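Protein LEC-6 (Caenorhabditis elegans, PDB 3VV1) is a galectin that probably binds galactosides and is seen here holding a galactose and a fucose. Local coordinates at residues Val35-Gln40 against His154-Ser159; Ala46-Val51 against His143-Glu148; Leu52-Thr55 against Arg60-Ile63; Leu73-Arg78 against Asn102-Asn107; Glu113-Gly118 against Ser122-Gly127. All blocks are in the same frame, centred on the assembly; numbering follows the deposited sequence.

Contact 1. Residues Val35-Gln40 against His154-Ser159; sequences VNIPVQ and HSAHVS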
# COMPACT_ATOMS: atom_id res chain seq x y z
N VAL A 35 11.39 9.69 -6.63
CA VAL A 35 10.43 8.73 -6.01
C VAL A 35 9.37 8.52 -7.10
O VAL A 35 8.90 9.43 -7.76
CB VAL A 35 9.86 9.48 -4.77
CG1 VAL A 35 8.69 8.77 -4.11
CG2 VAL A 35 10.96 9.81 -3.76
N ASN A 36 8.97 7.28 -7.30
CA ASN A 36 8.01 6.96 -8.34
C ASN A 36 7.14 5.82 -7.76
O ASN A 36 7.65 4.67 -7.63
CB ASN A 36 8.84 6.47 -9.50
CG ASN A 36 8.22 6.78 -10.84
OD1 ASN A 36 8.00 7.93 -11.18
ND2 ASN A 36 8.03 5.74 -11.66
N ILE A 37 5.90 6.14 -7.34
CA ILE A 37 5.15 5.20 -6.49
C ILE A 37 3.79 4.88 -7.12
O ILE A 37 2.97 5.80 -7.29
CB ILE A 37 4.88 5.77 -5.08
CG1 ILE A 37 6.16 6.38 -4.45
CG2 ILE A 37 4.38 4.64 -4.16
CD1 ILE A 37 5.93 7.09 -3.13
N PRO A 38 3.58 3.60 -7.48
CA PRO A 38 2.27 3.23 -8.07
C PRO A 38 1.12 3.52 -7.11
O PRO A 38 1.29 3.41 -5.89
CB PRO A 38 2.40 1.74 -8.23
CG PRO A 38 3.88 1.49 -8.50
CD PRO A 38 4.57 2.49 -7.59
N VAL A 39 -0.05 3.80 -7.66
CA VAL A 39 -1.26 4.03 -6.84
C VAL A 39 -2.45 3.63 -7.69
O VAL A 39 -2.42 3.78 -8.92
CB VAL A 39 -1.33 5.51 -6.38
CG1 VAL A 39 -1.47 6.47 -7.57
CG2 VAL A 39 -2.50 5.73 -5.36
N GLN A 40 -3.51 3.14 -7.04
CA GLN A 40 -4.70 2.70 -7.79
C GLN A 40 -5.72 3.84 -7.88
O GLN A 40 -6.69 3.92 -7.11
CB GLN A 40 -5.28 1.43 -7.13
CG GLN A 40 -6.46 0.75 -7.82
CD GLN A 40 -6.95 -0.41 -6.91
OE1 GLN A 40 -7.56 -0.17 -5.84
NE2 GLN A 40 -6.66 -1.68 -7.31
N HIS A 154 10.48 13.10 3.42
CA HIS A 154 10.54 12.37 4.68
C HIS A 154 9.47 11.26 4.71
O HIS A 154 9.76 10.15 5.20
CB HIS A 154 10.29 13.34 5.86
CG HIS A 154 10.03 12.60 7.13
ND1 HIS A 154 10.99 11.90 7.80
CD2 HIS A 154 8.85 12.40 7.83
CE1 HIS A 154 10.43 11.29 8.89
NE2 HIS A 154 9.13 11.58 8.90
N SER A 155 8.24 11.56 4.27
CA SER A 155 7.18 10.49 4.32
C SER A 155 6.17 10.73 3.25
O SER A 155 5.99 11.88 2.80
CB SER A 155 6.50 10.43 5.71
OG SER A 155 5.83 11.65 6.04
N ALA A 156 5.55 9.65 2.78
CA ALA A 156 4.49 9.74 1.78
C ALA A 156 3.37 8.75 2.14
O ALA A 156 3.70 7.57 2.44
CB ALA A 156 5.06 9.44 0.40
N HIS A 157 2.10 9.22 2.11
CA HIS A 157 0.97 8.43 2.56
C HIS A 157 -0.17 8.64 1.65
O HIS A 157 -0.43 9.79 1.27
CB HIS A 157 0.57 8.87 3.97
CG HIS A 157 -0.76 8.32 4.44
ND1 HIS A 157 -1.87 9.00 4.86
CD2 HIS A 157 -1.09 6.97 4.54
CE1 HIS A 157 -2.81 8.10 5.22
NE2 HIS A 157 -2.35 6.86 5.00
N VAL A 158 -0.94 7.57 1.36
CA VAL A 158 -2.16 7.70 0.56
C VAL A 158 -3.30 7.09 1.37
O VAL A 158 -3.18 5.97 1.94
CB VAL A 158 -2.06 7.00 -0.82
CG1 VAL A 158 -3.44 6.76 -1.47
CG2 VAL A 158 -1.21 7.85 -1.74
N SER A 159 -4.42 7.80 1.44
CA SER A 159 -5.63 7.15 1.94
C SER A 159 -6.66 7.34 0.89
O SER A 159 -6.81 8.41 0.35
CB SER A 159 -6.04 7.74 3.27
OG SER A 159 -6.31 9.10 3.08
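Val39 and Val158 cover the most surface here, meeting through one methyl each: CG2 of Val39 lies 4.1 Å from CG1 of Val158, and the two side chains cross at about a right angle. In Val39, CG2 is trans to the backbone N while CG1 takes the position between N and the carbonyl carbon (chi1 63°), which turns CG2 to Val158. The second meeting is lighter: Ile37 reaches over with its long branch, so that CD1 stops 4.3 Å from CB of Ala156. The extended isoleucine (chi2 174°) carries CD1 into the space between the sheets, where it reaches the small alanine; the backbones stand well apart, with 9.5 Å between the CA atoms of Ile37 and Ala156. Such spacing is that of facing layers, and the galectin fold is just this, a beta sandwich of two antiparallel sheets. The strand 35-38 belongs to the sheet that also contains 144-149, and the strand 151-159 to the other. Its chain enters through a classic beta bulge, where His154 and Ser155 both face Val51, and His157 points away from residues 35-40. Beta-branched valines and isoleucine fit here, being at ease in extended chain and presenting broad apolar surface to the interior. Val158 also rests on Ile145, while Phe24 of the second subunit packs against both Ile37 and Val158. Pro38 packs on Ile22 of that subunit, and its backbone is hydrogen-bonded to the same subunit.

Contact 2. Residues Ala46-Val51 against His143-Glu148; sequences ARLRLV and HLIEIE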
# COMPACT_ATOMS: atom_id res chain seq x y z
N ALA A 46 -9.56 10.49 -2.53
CA ALA A 46 -8.16 10.07 -2.24
C ALA A 46 -7.35 11.25 -1.69
O ALA A 46 -7.51 12.42 -2.18
CB ALA A 46 -7.51 9.56 -3.54
N ARG A 47 -6.44 10.98 -0.74
CA ARG A 47 -5.60 11.98 -0.16
C ARG A 47 -4.15 11.50 -0.22
O ARG A 47 -3.87 10.43 0.29
CB ARG A 47 -5.99 12.27 1.31
CG ARG A 47 -5.07 13.25 2.02
CD ARG A 47 -5.50 13.52 3.46
NE ARG A 47 -6.85 14.05 3.52
CZ ARG A 47 -7.11 15.35 3.71
NH1 ARG A 47 -6.09 16.23 3.87
NH2 ARG A 47 -8.36 15.73 3.71
N LEU A 48 -3.24 12.36 -0.68
CA LEU A 48 -1.83 12.09 -0.64
C LEU A 48 -1.21 13.11 0.34
O LEU A 48 -1.40 14.31 0.15
CB LEU A 48 -1.23 12.36 -2.05
CG LEU A 48 0.33 12.40 -2.09
CD1 LEU A 48 0.93 11.03 -1.71
CD2 LEU A 48 0.75 12.81 -3.53
N ARG A 49 -0.51 12.63 1.37
CA ARG A 49 0.13 13.48 2.36
C ARG A 49 1.63 13.24 2.26
O ARG A 49 2.09 12.07 2.40
CB ARG A 49 -0.35 13.17 3.77
CG ARG A 49 0.39 14.03 4.80
CD ARG A 49 -0.32 14.12 6.17
NE ARG A 49 -0.75 12.79 6.58
CZ ARG A 49 0.10 11.83 6.99
NH1 ARG A 49 1.40 12.10 7.05
NH2 ARG A 49 -0.35 10.63 7.30
N LEU A 50 2.39 14.34 2.07
CA LEU A 50 3.84 14.27 1.97
C LEU A 50 4.44 15.11 3.05
O LEU A 50 3.92 16.23 3.29
CB LEU A 50 4.25 14.86 0.62
CG LEU A 50 3.73 14.10 -0.59
CD1 LEU A 50 4.06 14.94 -1.82
CD2 LEU A 50 4.37 12.73 -0.70
N VAL A 51 5.49 14.63 3.71
CA VAL A 51 6.24 15.57 4.59
C VAL A 51 7.54 15.75 3.83
O VAL A 51 8.22 14.75 3.51
CB VAL A 51 6.48 14.96 5.97
CG1 VAL A 51 7.41 15.90 6.80
CG2 VAL A 51 5.13 14.80 6.69
N HIS A 143 -2.06 6.47 -12.07
CA HIS A 143 -1.43 5.18 -11.70
C HIS A 143 -0.07 5.36 -11.07
O HIS A 143 0.49 4.38 -10.58
CB HIS A 143 -1.34 4.22 -12.89
CG HIS A 143 -0.19 4.48 -13.83
ND1 HIS A 143 0.65 3.57 -14.46
CD2 HIS A 143 0.13 5.69 -14.32
CE1 HIS A 143 1.50 4.28 -15.23
NE2 HIS A 143 1.20 5.57 -15.14
N LEU A 144 0.44 6.60 -11.03
CA LEU A 144 1.80 6.81 -10.49
C LEU A 144 1.90 8.19 -9.87
O LEU A 144 1.36 9.18 -10.41
CB LEU A 144 2.84 6.76 -11.65
CG LEU A 144 3.30 5.45 -12.18
CD1 LEU A 144 4.13 5.73 -13.44
CD2 LEU A 144 4.10 4.83 -11.01
N ILE A 145 2.56 8.24 -8.70
CA ILE A 145 2.91 9.48 -8.05
C ILE A 145 4.44 9.64 -8.22
O ILE A 145 5.21 8.76 -7.79
CB ILE A 145 2.48 9.45 -6.58
CG1 ILE A 145 0.91 9.43 -6.52
CG2 ILE A 145 3.04 10.65 -5.79
CD1 ILE A 145 0.45 8.99 -5.17
N GLU A 146 4.84 10.74 -8.87
CA GLU A 146 6.28 11.00 -9.10
C GLU A 146 6.73 12.25 -8.35
O GLU A 146 6.04 13.27 -8.42
CB GLU A 146 6.49 11.17 -10.61
CG GLU A 146 7.87 11.45 -11.13
CD GLU A 146 7.83 11.47 -12.66
OE1 GLU A 146 6.89 12.12 -13.22
OE2 GLU A 146 8.71 10.83 -13.32
N ILE A 147 7.85 12.18 -7.66
CA ILE A 147 8.36 13.34 -6.92
C ILE A 147 9.81 13.51 -7.38
O ILE A 147 10.62 12.56 -7.30
CB ILE A 147 8.30 13.11 -5.39
CG1 ILE A 147 6.83 12.81 -4.99
CG2 ILE A 147 8.82 14.43 -4.69
CD1 ILE A 147 6.69 12.39 -3.54
N GLU A 148 10.13 14.69 -7.91
CA GLU A 148 11.49 14.92 -8.46
C GLU A 148 12.00 16.29 -8.09
O GLU A 148 11.21 17.22 -7.80
CB GLU A 148 11.49 14.83 -10.00
CG GLU A 148 10.98 13.49 -10.50
CD GLU A 148 11.29 13.21 -11.97
OE1 GLU A 148 11.42 14.12 -12.79
OE2 GLU A 148 11.36 12.02 -12.32
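Glu146 OE1 is gripped by two groups, a salt bridge from Arg66 NH1 and a hydrogen bond from Asn64 ND2, on the side of its strand away from Leu48 and Leu50, the leucines that Ile145 and Ile147 meet. OE2 of Glu146 lies 3.1 Å from OE2 of Glu148 with no bond between them; such closeness could raise the pKa of one of the two, though Arg66 probably offsets part of any repulsion. In the interior two pairs reach toward each other tip to tip. Leu48 offers both branch ends: CD2 comes 3.9 Å from CG2 of Ile145, and CD1 comes 4.0 Å from CD1 of the same isoleucine. With CG trans to the backbone N in Leu48 (chi1 168°) but beside it in Leu50 (chi1 -63°), the two forks are set differently, and both methyls of Leu50 close on a single atom: CD1 of Ile147 lies 3.7 Å from Leu50 CD2. Ile147 thus touches with CD1 alone, while Ile145 uses the ends of both branches. Leu48 also touches Leu65 and Leu50 touches Ile63, both on strand 60-66, which lies beside 144-149 in the opposite sheet. Arg47, on the opposite side of its strand, is held by Glu113. With charges kept to the outer surfaces, cohesion across the middle of the galectin sandwich comes from dispersion and the hydrophobic effect, which impose shape rather than direction.

Contact 3. Residues Leu52-Thr55 against Arg60-Ile63; sequences LLPT and RFHI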
# COMPACT_ATOMS: atom_id res chain seq x y z
N LEU A 52 7.84 17.00 3.52
CA LEU A 52 8.92 17.33 2.56
C LEU A 52 9.82 18.42 3.08
O LEU A 52 9.44 19.24 3.91
CB LEU A 52 8.30 17.87 1.24
CG LEU A 52 7.23 17.19 0.47
CD1 LEU A 52 6.72 18.09 -0.62
CD2 LEU A 52 7.88 15.91 -0.09
N LEU A 53 11.06 18.40 2.61
CA LEU A 53 12.03 19.46 2.91
C LEU A 53 12.63 19.90 1.56
O LEU A 53 13.41 19.16 0.98
CB LEU A 53 13.15 18.87 3.82
CG LEU A 53 14.40 19.72 4.09
CD1 LEU A 53 14.12 20.75 5.12
CD2 LEU A 53 15.53 18.86 4.68
N PRO A 54 12.24 21.08 1.04
CA PRO A 54 12.84 21.54 -0.20
C PRO A 54 14.32 21.76 0.07
O PRO A 54 14.69 22.21 1.16
CB PRO A 54 12.12 22.88 -0.47
CG PRO A 54 10.84 22.81 0.31
CD PRO A 54 11.26 22.08 1.57
N THR A 55 15.18 21.44 -0.91
CA THR A 55 16.65 21.54 -0.70
C THR A 55 17.22 22.58 -1.67
O THR A 55 16.51 23.06 -2.56
CB THR A 55 17.39 20.21 -0.95
OG1 THR A 55 17.31 19.92 -2.36
CG2 THR A 55 16.81 19.06 -0.10
N ARG A 60 14.09 23.99 -8.33
CA ARG A 60 12.69 23.54 -8.44
C ARG A 60 12.50 22.15 -7.92
O ARG A 60 13.42 21.39 -7.94
CB ARG A 60 12.22 23.55 -9.92
CG ARG A 60 12.40 24.93 -10.56
CD ARG A 60 11.83 24.94 -11.98
NE ARG A 60 11.98 26.28 -12.53
CZ ARG A 60 11.66 26.62 -13.79
NH1 ARG A 60 11.14 25.69 -14.63
NH2 ARG A 60 11.88 27.85 -14.23
N PHE A 61 11.24 21.82 -7.60
CA PHE A 61 10.89 20.43 -7.42
C PHE A 61 9.47 20.29 -7.89
O PHE A 61 8.70 21.28 -7.98
CB PHE A 61 11.06 19.93 -5.94
CG PHE A 61 10.05 20.49 -4.95
CD1 PHE A 61 8.82 19.88 -4.75
CD2 PHE A 61 10.40 21.60 -4.16
CE1 PHE A 61 7.93 20.37 -3.78
CE2 PHE A 61 9.49 22.13 -3.21
CZ PHE A 61 8.26 21.50 -3.02
N HIS A 62 9.07 19.07 -8.19
CA HIS A 62 7.65 18.89 -8.57
C HIS A 62 7.11 17.57 -8.10
O HIS A 62 7.87 16.63 -7.82
CB HIS A 62 7.44 19.07 -10.10
CG HIS A 62 8.16 18.08 -10.93
ND1 HIS A 62 9.39 18.32 -11.45
CD2 HIS A 62 7.81 16.80 -11.31
CE1 HIS A 62 9.77 17.27 -12.17
NE2 HIS A 62 8.82 16.33 -12.08
N ILE A 63 5.76 17.53 -8.01
CA ILE A 63 5.02 16.28 -7.81
C ILE A 63 4.16 16.12 -9.04
O ILE A 63 3.44 17.05 -9.41
CB ILE A 63 4.13 16.38 -6.56
CG1 ILE A 63 4.93 16.39 -5.24
CG2 ILE A 63 3.21 15.18 -6.53
CD1 ILE A 63 5.44 17.69 -4.77
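The ring of Phe61 is the bump of this contact, and the hollow that takes it is formed between Leu52 and Pro54. At one corner, CE1 stands 4.1 Å from Leu52 CD1; at the other, CE2 stands 3.8 Å from Pro54 CG, with Pro54 CB nearly as close. Both neighbours approach the ring obliquely. Phe61 gets there because its CG sits between the backbone N and the carbonyl carbon (chi1 70°), sending the ring inward. Ile63 adds a further wall from within its own strand, CD1 lying in the ring plane at the edge, and that same CD1 is 4.4 Å from Leu52 CD1, so leucine, isoleucine and phenylalanine close on one another. A flat, wide ring suits a gap between strands whose axes come no closer than 9.4 Å, and the rigid proline offers a compact wall as its strand ends. Phe79 packs on both Pro54 and Phe61, and Phe104 meets the Phe61 ring. Arg60, pointing away, makes a salt bridge with Asp80. The strands run at 151°, belong to different sheets and touch through side chains, with a short loop between them: a beta-arch, closing one end of the galectin beta sandwich.

Contact 4. Residues Leu73-Arg78 against Asn102-Asn107; sequences LHFNAR and NPFQQN. With GAL (beta-D-galactopyranose), chain C; FUC (alpha-L-fucopyranose), chain B.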
# COMPACT_ATOMS: atom_id res chain seq x y z
N LEU A 73 -1.92 16.22 -12.81
CA LEU A 73 -1.45 17.42 -12.14
C LEU A 73 0.04 17.41 -11.98
O LEU A 73 0.62 16.42 -11.48
CB LEU A 73 -2.10 17.54 -10.75
CG LEU A 73 -1.52 18.65 -9.85
CD1 LEU A 73 -1.69 20.07 -10.41
CD2 LEU A 73 -2.16 18.59 -8.49
N HIS A 74 0.68 18.49 -12.46
CA HIS A 74 2.10 18.73 -12.25
C HIS A 74 2.10 19.92 -11.32
O HIS A 74 1.66 21.01 -11.70
CB HIS A 74 2.72 19.07 -13.63
CG HIS A 74 4.12 19.66 -13.57
ND1 HIS A 74 5.23 18.88 -13.40
CD2 HIS A 74 4.59 20.95 -13.77
CE1 HIS A 74 6.35 19.63 -13.50
NE2 HIS A 74 5.96 20.92 -13.70
N PHE A 75 2.58 19.72 -10.10
CA PHE A 75 2.65 20.78 -9.07
C PHE A 75 4.13 21.15 -8.94
O PHE A 75 4.95 20.31 -8.53
CB PHE A 75 2.09 20.18 -7.75
CG PHE A 75 2.29 21.09 -6.56
CD1 PHE A 75 1.29 22.01 -6.20
CD2 PHE A 75 3.47 21.02 -5.76
CE1 PHE A 75 1.43 22.84 -5.10
CE2 PHE A 75 3.59 21.89 -4.65
CZ PHE A 75 2.59 22.76 -4.31
N ASN A 76 4.50 22.35 -9.37
CA ASN A 76 5.95 22.67 -9.50
C ASN A 76 6.29 23.89 -8.63
O ASN A 76 5.85 25.00 -8.90
CB ASN A 76 6.18 22.98 -10.97
CG ASN A 76 7.68 23.08 -11.39
OD1 ASN A 76 7.96 23.64 -12.44
ND2 ASN A 76 8.62 22.48 -10.63
N ALA A 77 7.04 23.66 -7.58
CA ALA A 77 7.56 24.74 -6.77
C ALA A 77 8.81 25.28 -7.45
O ALA A 77 9.73 24.53 -7.74
CB ALA A 77 7.93 24.17 -5.37
N ARG A 78 8.87 26.60 -7.66
CA ARG A 78 9.99 27.23 -8.39
C ARG A 78 10.61 28.33 -7.50
O ARG A 78 10.05 29.44 -7.36
CB ARG A 78 9.46 27.84 -9.71
CG ARG A 78 8.81 26.79 -10.61
CD ARG A 78 8.44 27.45 -11.93
NE ARG A 78 7.94 26.45 -12.88
CZ ARG A 78 7.62 26.72 -14.14
NH1 ARG A 78 7.72 27.98 -14.60
NH2 ARG A 78 7.20 25.76 -14.95
N ASN A 102 4.60 31.12 -3.97
CA ASN A 102 5.37 29.95 -3.50
C ASN A 102 5.25 29.91 -1.97
O ASN A 102 5.74 30.83 -1.28
CB ASN A 102 6.85 30.09 -3.91
CG ASN A 102 7.67 28.87 -3.53
OD1 ASN A 102 7.17 27.93 -2.89
ND2 ASN A 102 8.97 28.90 -3.85
N PRO A 103 4.59 28.87 -1.44
CA PRO A 103 4.40 28.85 -0.00
C PRO A 103 5.60 28.24 0.71
O PRO A 103 5.60 28.15 1.97
CB PRO A 103 3.20 27.92 0.14
CG PRO A 103 3.36 26.91 -0.98
CD PRO A 103 3.94 27.73 -2.14
N PHE A 104 6.62 27.80 -0.04
CA PHE A 104 7.72 27.08 0.59
C PHE A 104 8.97 27.92 0.72
O PHE A 104 9.20 28.81 -0.09
CB PHE A 104 8.10 25.84 -0.23
CG PHE A 104 6.93 24.98 -0.59
CD1 PHE A 104 6.33 24.15 0.40
CD2 PHE A 104 6.45 24.93 -1.90
CE1 PHE A 104 5.26 23.31 0.05
CE2 PHE A 104 5.38 24.09 -2.23
CZ PHE A 104 4.77 23.28 -1.26
N GLN A 105 9.78 27.58 1.70
CA GLN A 105 11.15 28.10 1.80
C GLN A 105 12.06 26.89 1.78
O GLN A 105 11.72 25.83 2.38
CB GLN A 105 11.32 28.84 3.13
CG GLN A 105 10.47 30.10 3.13
CD GLN A 105 10.54 30.84 4.44
OE1 GLN A 105 9.73 30.60 5.33
NE2 GLN A 105 11.51 31.74 4.59
N GLN A 106 13.22 27.04 1.13
CA GLN A 106 14.21 25.96 1.16
C GLN A 106 14.66 25.71 2.59
O GLN A 106 14.75 26.65 3.41
CB GLN A 106 15.37 26.19 0.14
CG GLN A 106 14.87 25.96 -1.33
CD GLN A 106 15.69 26.68 -2.36
OE1 GLN A 106 15.90 27.89 -2.25
NE2 GLN A 106 16.15 25.97 -3.38
N ASN A 107 14.90 24.43 2.89
CA ASN A 107 15.47 24.02 4.19
C ASN A 107 14.46 24.20 5.37
O ASN A 107 14.89 24.26 6.52
CB ASN A 107 16.85 24.67 4.42
CG ASN A 107 17.82 24.36 3.25
OD1 ASN A 107 18.08 23.18 3.01
ND2 ASN A 107 18.29 25.39 2.49
C1 GAL C . 7.77 24.47 -18.27
C2 GAL C . 8.80 23.57 -17.52
C3 GAL C . 8.24 22.22 -17.29
C4 GAL C . 6.87 22.35 -16.60
C5 GAL C . 5.98 23.29 -17.43
C6 GAL C . 4.58 23.45 -16.79
O2 GAL C . 9.97 23.47 -18.31
O3 GAL C . 9.11 21.48 -16.39
O4 GAL C . 7.04 22.87 -15.26
O5 GAL C . 6.56 24.55 -17.52
O6 GAL C . 3.80 24.35 -17.61
C1 FUC B . 9.86 28.61 -18.61
C2 FUC B . 8.60 28.70 -17.63
C3 FUC B . 7.32 28.11 -18.30
C4 FUC B . 7.57 26.83 -19.15
C5 FUC B . 8.42 27.18 -20.39
C6 FUC B . 8.65 25.87 -21.12
O1 FUC B . 10.47 29.88 -18.77
O2 FUC B . 8.38 30.05 -16.91
O3 FUC B . 6.51 27.79 -17.23
O4 FUC B . 8.29 25.78 -18.32
O5 FUC B . 9.70 27.74 -19.89
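The rings of Phe75 and Phe104 meet rim to rim, each touching the other at its edge, near the ring plane, with CZ of Phe75 3.7 Å from CE2 of Phe104. One face of the Phe104 ring is covered by Pro103, whose CG sits 3.6 Å above the ring centre, and Ala77 CB comes in obliquely at 3.8 Å from Phe104 CD2. In this galectin strand, which carries the His-x-Asn-x-Arg signature, Phe75 and Ala77 pack on the loop 102-107 while His74, Asn76 and Arg78 face sugar. Alanine is small enough to let the Phe104 ring sit close to the strand. The loop is held in shape by an Asx turn, in which Asn102 OD1 accepts from Phe104 N at 2.9 Å. On the sugar side, His74 presents its edge, NE2 bonding galactose O4 at 2.7 Å. The extended Arg78 side chain lays the guanidinium edge along both sugars: NH2 gives to galactose O4 (2.9 Å) and NH1 to fucose O3 (2.9 Å), while Glu81 salt-bridges NH1. Asn76 helps fix the rotation of that group: its OD1 takes Arg78 NE at 2.8 Å, lying near the guanidinium plane, although NE stands 52° out of the amide's own plane.

Contact 5. Residues Glu113-Gly118 against Ser122-Gly127; sequences EFVSNG and SIFVNG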
# COMPACT_ATOMS: atom_id res chain seq x y z
N GLU A 113 -0.44 18.31 1.26
CA GLU A 113 -1.49 17.30 0.99
C GLU A 113 -2.26 17.66 -0.26
O GLU A 113 -2.56 18.82 -0.50
CB GLU A 113 -2.43 17.22 2.17
CG GLU A 113 -1.71 16.84 3.43
CD GLU A 113 -2.65 16.92 4.61
OE1 GLU A 113 -3.40 15.91 4.86
OE2 GLU A 113 -2.72 18.03 5.26
N PHE A 114 -2.62 16.63 -1.02
CA PHE A 114 -3.49 16.77 -2.18
C PHE A 114 -4.74 15.91 -1.86
O PHE A 114 -4.62 14.77 -1.40
CB PHE A 114 -2.81 16.15 -3.41
CG PHE A 114 -1.50 16.84 -3.80
CD1 PHE A 114 -0.30 16.52 -3.15
CD2 PHE A 114 -1.49 17.89 -4.74
CE1 PHE A 114 0.92 17.21 -3.46
CE2 PHE A 114 -0.28 18.54 -5.10
CZ PHE A 114 0.92 18.18 -4.45
N VAL A 115 -5.90 16.44 -2.20
CA VAL A 115 -7.18 15.71 -1.93
C VAL A 115 -7.99 15.81 -3.21
O VAL A 115 -8.25 16.92 -3.70
CB VAL A 115 -8.00 16.31 -0.78
CG1 VAL A 115 -9.23 15.38 -0.49
CG2 VAL A 115 -7.11 16.45 0.45
N SER A 116 -8.40 14.67 -3.77
CA SER A 116 -9.08 14.69 -5.07
C SER A 116 -10.50 14.24 -4.98
O SER A 116 -10.77 13.12 -4.55
CB SER A 116 -8.40 13.68 -6.00
OG SER A 116 -9.07 13.72 -7.24
N ASN A 117 -11.42 15.09 -5.39
CA ASN A 117 -12.84 14.74 -5.39
C ASN A 117 -13.62 15.64 -6.30
O ASN A 117 -13.36 16.88 -6.31
CB ASN A 117 -13.43 14.87 -4.03
CG ASN A 117 -14.53 13.83 -3.79
OD1 ASN A 117 -15.20 13.28 -4.72
ND2 ASN A 117 -14.66 13.51 -2.53
N GLY A 118 -14.49 15.00 -7.09
CA GLY A 118 -15.43 15.73 -7.95
C GLY A 118 -14.71 16.60 -8.95
O GLY A 118 -15.22 17.68 -9.34
N SER A 122 -7.64 19.63 -4.29
CA SER A 122 -7.45 20.70 -3.29
C SER A 122 -6.05 20.44 -2.70
O SER A 122 -5.65 19.29 -2.44
CB SER A 122 -8.50 20.61 -2.16
OG SER A 122 -9.75 20.95 -2.74
N ILE A 123 -5.29 21.50 -2.46
CA ILE A 123 -3.89 21.40 -2.04
C ILE A 123 -3.73 22.18 -0.75
O ILE A 123 -4.17 23.34 -0.70
CB ILE A 123 -2.95 21.97 -3.13
CG1 ILE A 123 -3.23 21.29 -4.50
CG2 ILE A 123 -1.48 21.75 -2.71
CD1 ILE A 123 -2.55 22.07 -5.62
N PHE A 124 -3.14 21.54 0.29
CA PHE A 124 -2.93 22.15 1.60
C PHE A 124 -1.49 22.14 1.97
O PHE A 124 -0.79 21.19 1.68
CB PHE A 124 -3.74 21.34 2.65
CG PHE A 124 -5.22 21.27 2.34
CD1 PHE A 124 -5.68 20.39 1.34
CD2 PHE A 124 -6.12 22.15 2.95
CE1 PHE A 124 -7.04 20.35 1.01
CE2 PHE A 124 -7.52 22.13 2.61
CZ PHE A 124 -7.93 21.20 1.65
N VAL A 125 -1.05 23.21 2.65
CA VAL A 125 0.32 23.27 3.14
C VAL A 125 0.23 23.50 4.64
O VAL A 125 -0.41 24.48 5.07
CB VAL A 125 1.08 24.42 2.44
CG1 VAL A 125 2.50 24.53 3.04
CG2 VAL A 125 1.18 24.11 0.95
N ASN A 126 0.76 22.58 5.45
CA ASN A 126 0.73 22.76 6.91
C ASN A 126 -0.69 22.95 7.42
O ASN A 126 -0.99 23.79 8.28
CB ASN A 126 1.73 23.87 7.41
CG ASN A 126 3.19 23.47 7.21
OD1 ASN A 126 3.48 22.35 6.84
ND2 ASN A 126 4.10 24.35 7.51
N GLY A 127 -1.57 22.21 6.77
CA GLY A 127 -2.99 22.14 7.18
C GLY A 127 -3.88 23.23 6.57
O GLY A 127 -5.14 23.09 6.61
O HOH W 1 -1.22 20.24 4.78
O HOH W 2 -11.03 18.66 -3.63
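Residues 113-115 pair antiparallel with 122-124, Glu113 with Phe124 and Val115 with Ser122 as hydrogen-bonded pairs and Phe114 with Ile123 as the non-hydrogen-bonded pair between them. Four backbone bonds tie them, the shortest being Ser122 N to Val115 O at 2.8 Å and the straightest Glu113 N to Phe124 O (169°). Phe114 and Ile123 lie side by side, pointing into the protein, as their shared torsion allows (CG and CG1 anti to the carbonyl carbon, chi1 -62° in Phe114), with CD2 of the ring 3.8 Å from CG1 of Ile123. Both are apolar and large because this face turns to the opposite sheet, where Phe75 meets the Phe114 ring edge-to-face and also touches Ile123. The pairing is a beta hairpin, part of the six-stranded sheet of the galectin sandwich that lies opposite the sugar-binding one. On the outer face, Val115 and Phe124 sit diagonally: CG2 of the valine is 3.9 Å from CE1 of the ring, and the two cross at a slant. Partly exposed, this face can also hold polar groups. Ser122 OG bonds Asp132 and accepts from a water at 2.8 Å, which also gives a long bond to Val115 O. Glu113 divides its carboxylate: OE1 takes the salt bridge from Arg47, whereas OE2 accepts from a second water at 2.7 Å. That water in turn takes the N-H of Gly127, 2.8 Å away, so the glutamate reaches the turn without touching it. Gly127 has a positive phi (87°), readily open to a residue without CB.

Overall arrangement
Contacts 1 to 3 join the two sheets through apolar side chains, and contact 4 packs a strand against a loop in the same way, whereas contact 5 joins neighbouring strands of one sheet by backbone bonds. Contact 2 is the most central, about 5 Å from the chain centre; contact 1, and more slightly contact 2, reach the second subunit. Strand 46-54 serves both contacts 2 and 3, and Ile37 N bonds Ile145 O between contacts 1 and 2. Contact 4, whose centre lies about 6 Å from that of contact 3, alone of the five includes sugar ligands and turns polar there. Phe75 meets Phe114 and Ile123 of contact 5, where the outer face is water-bearing.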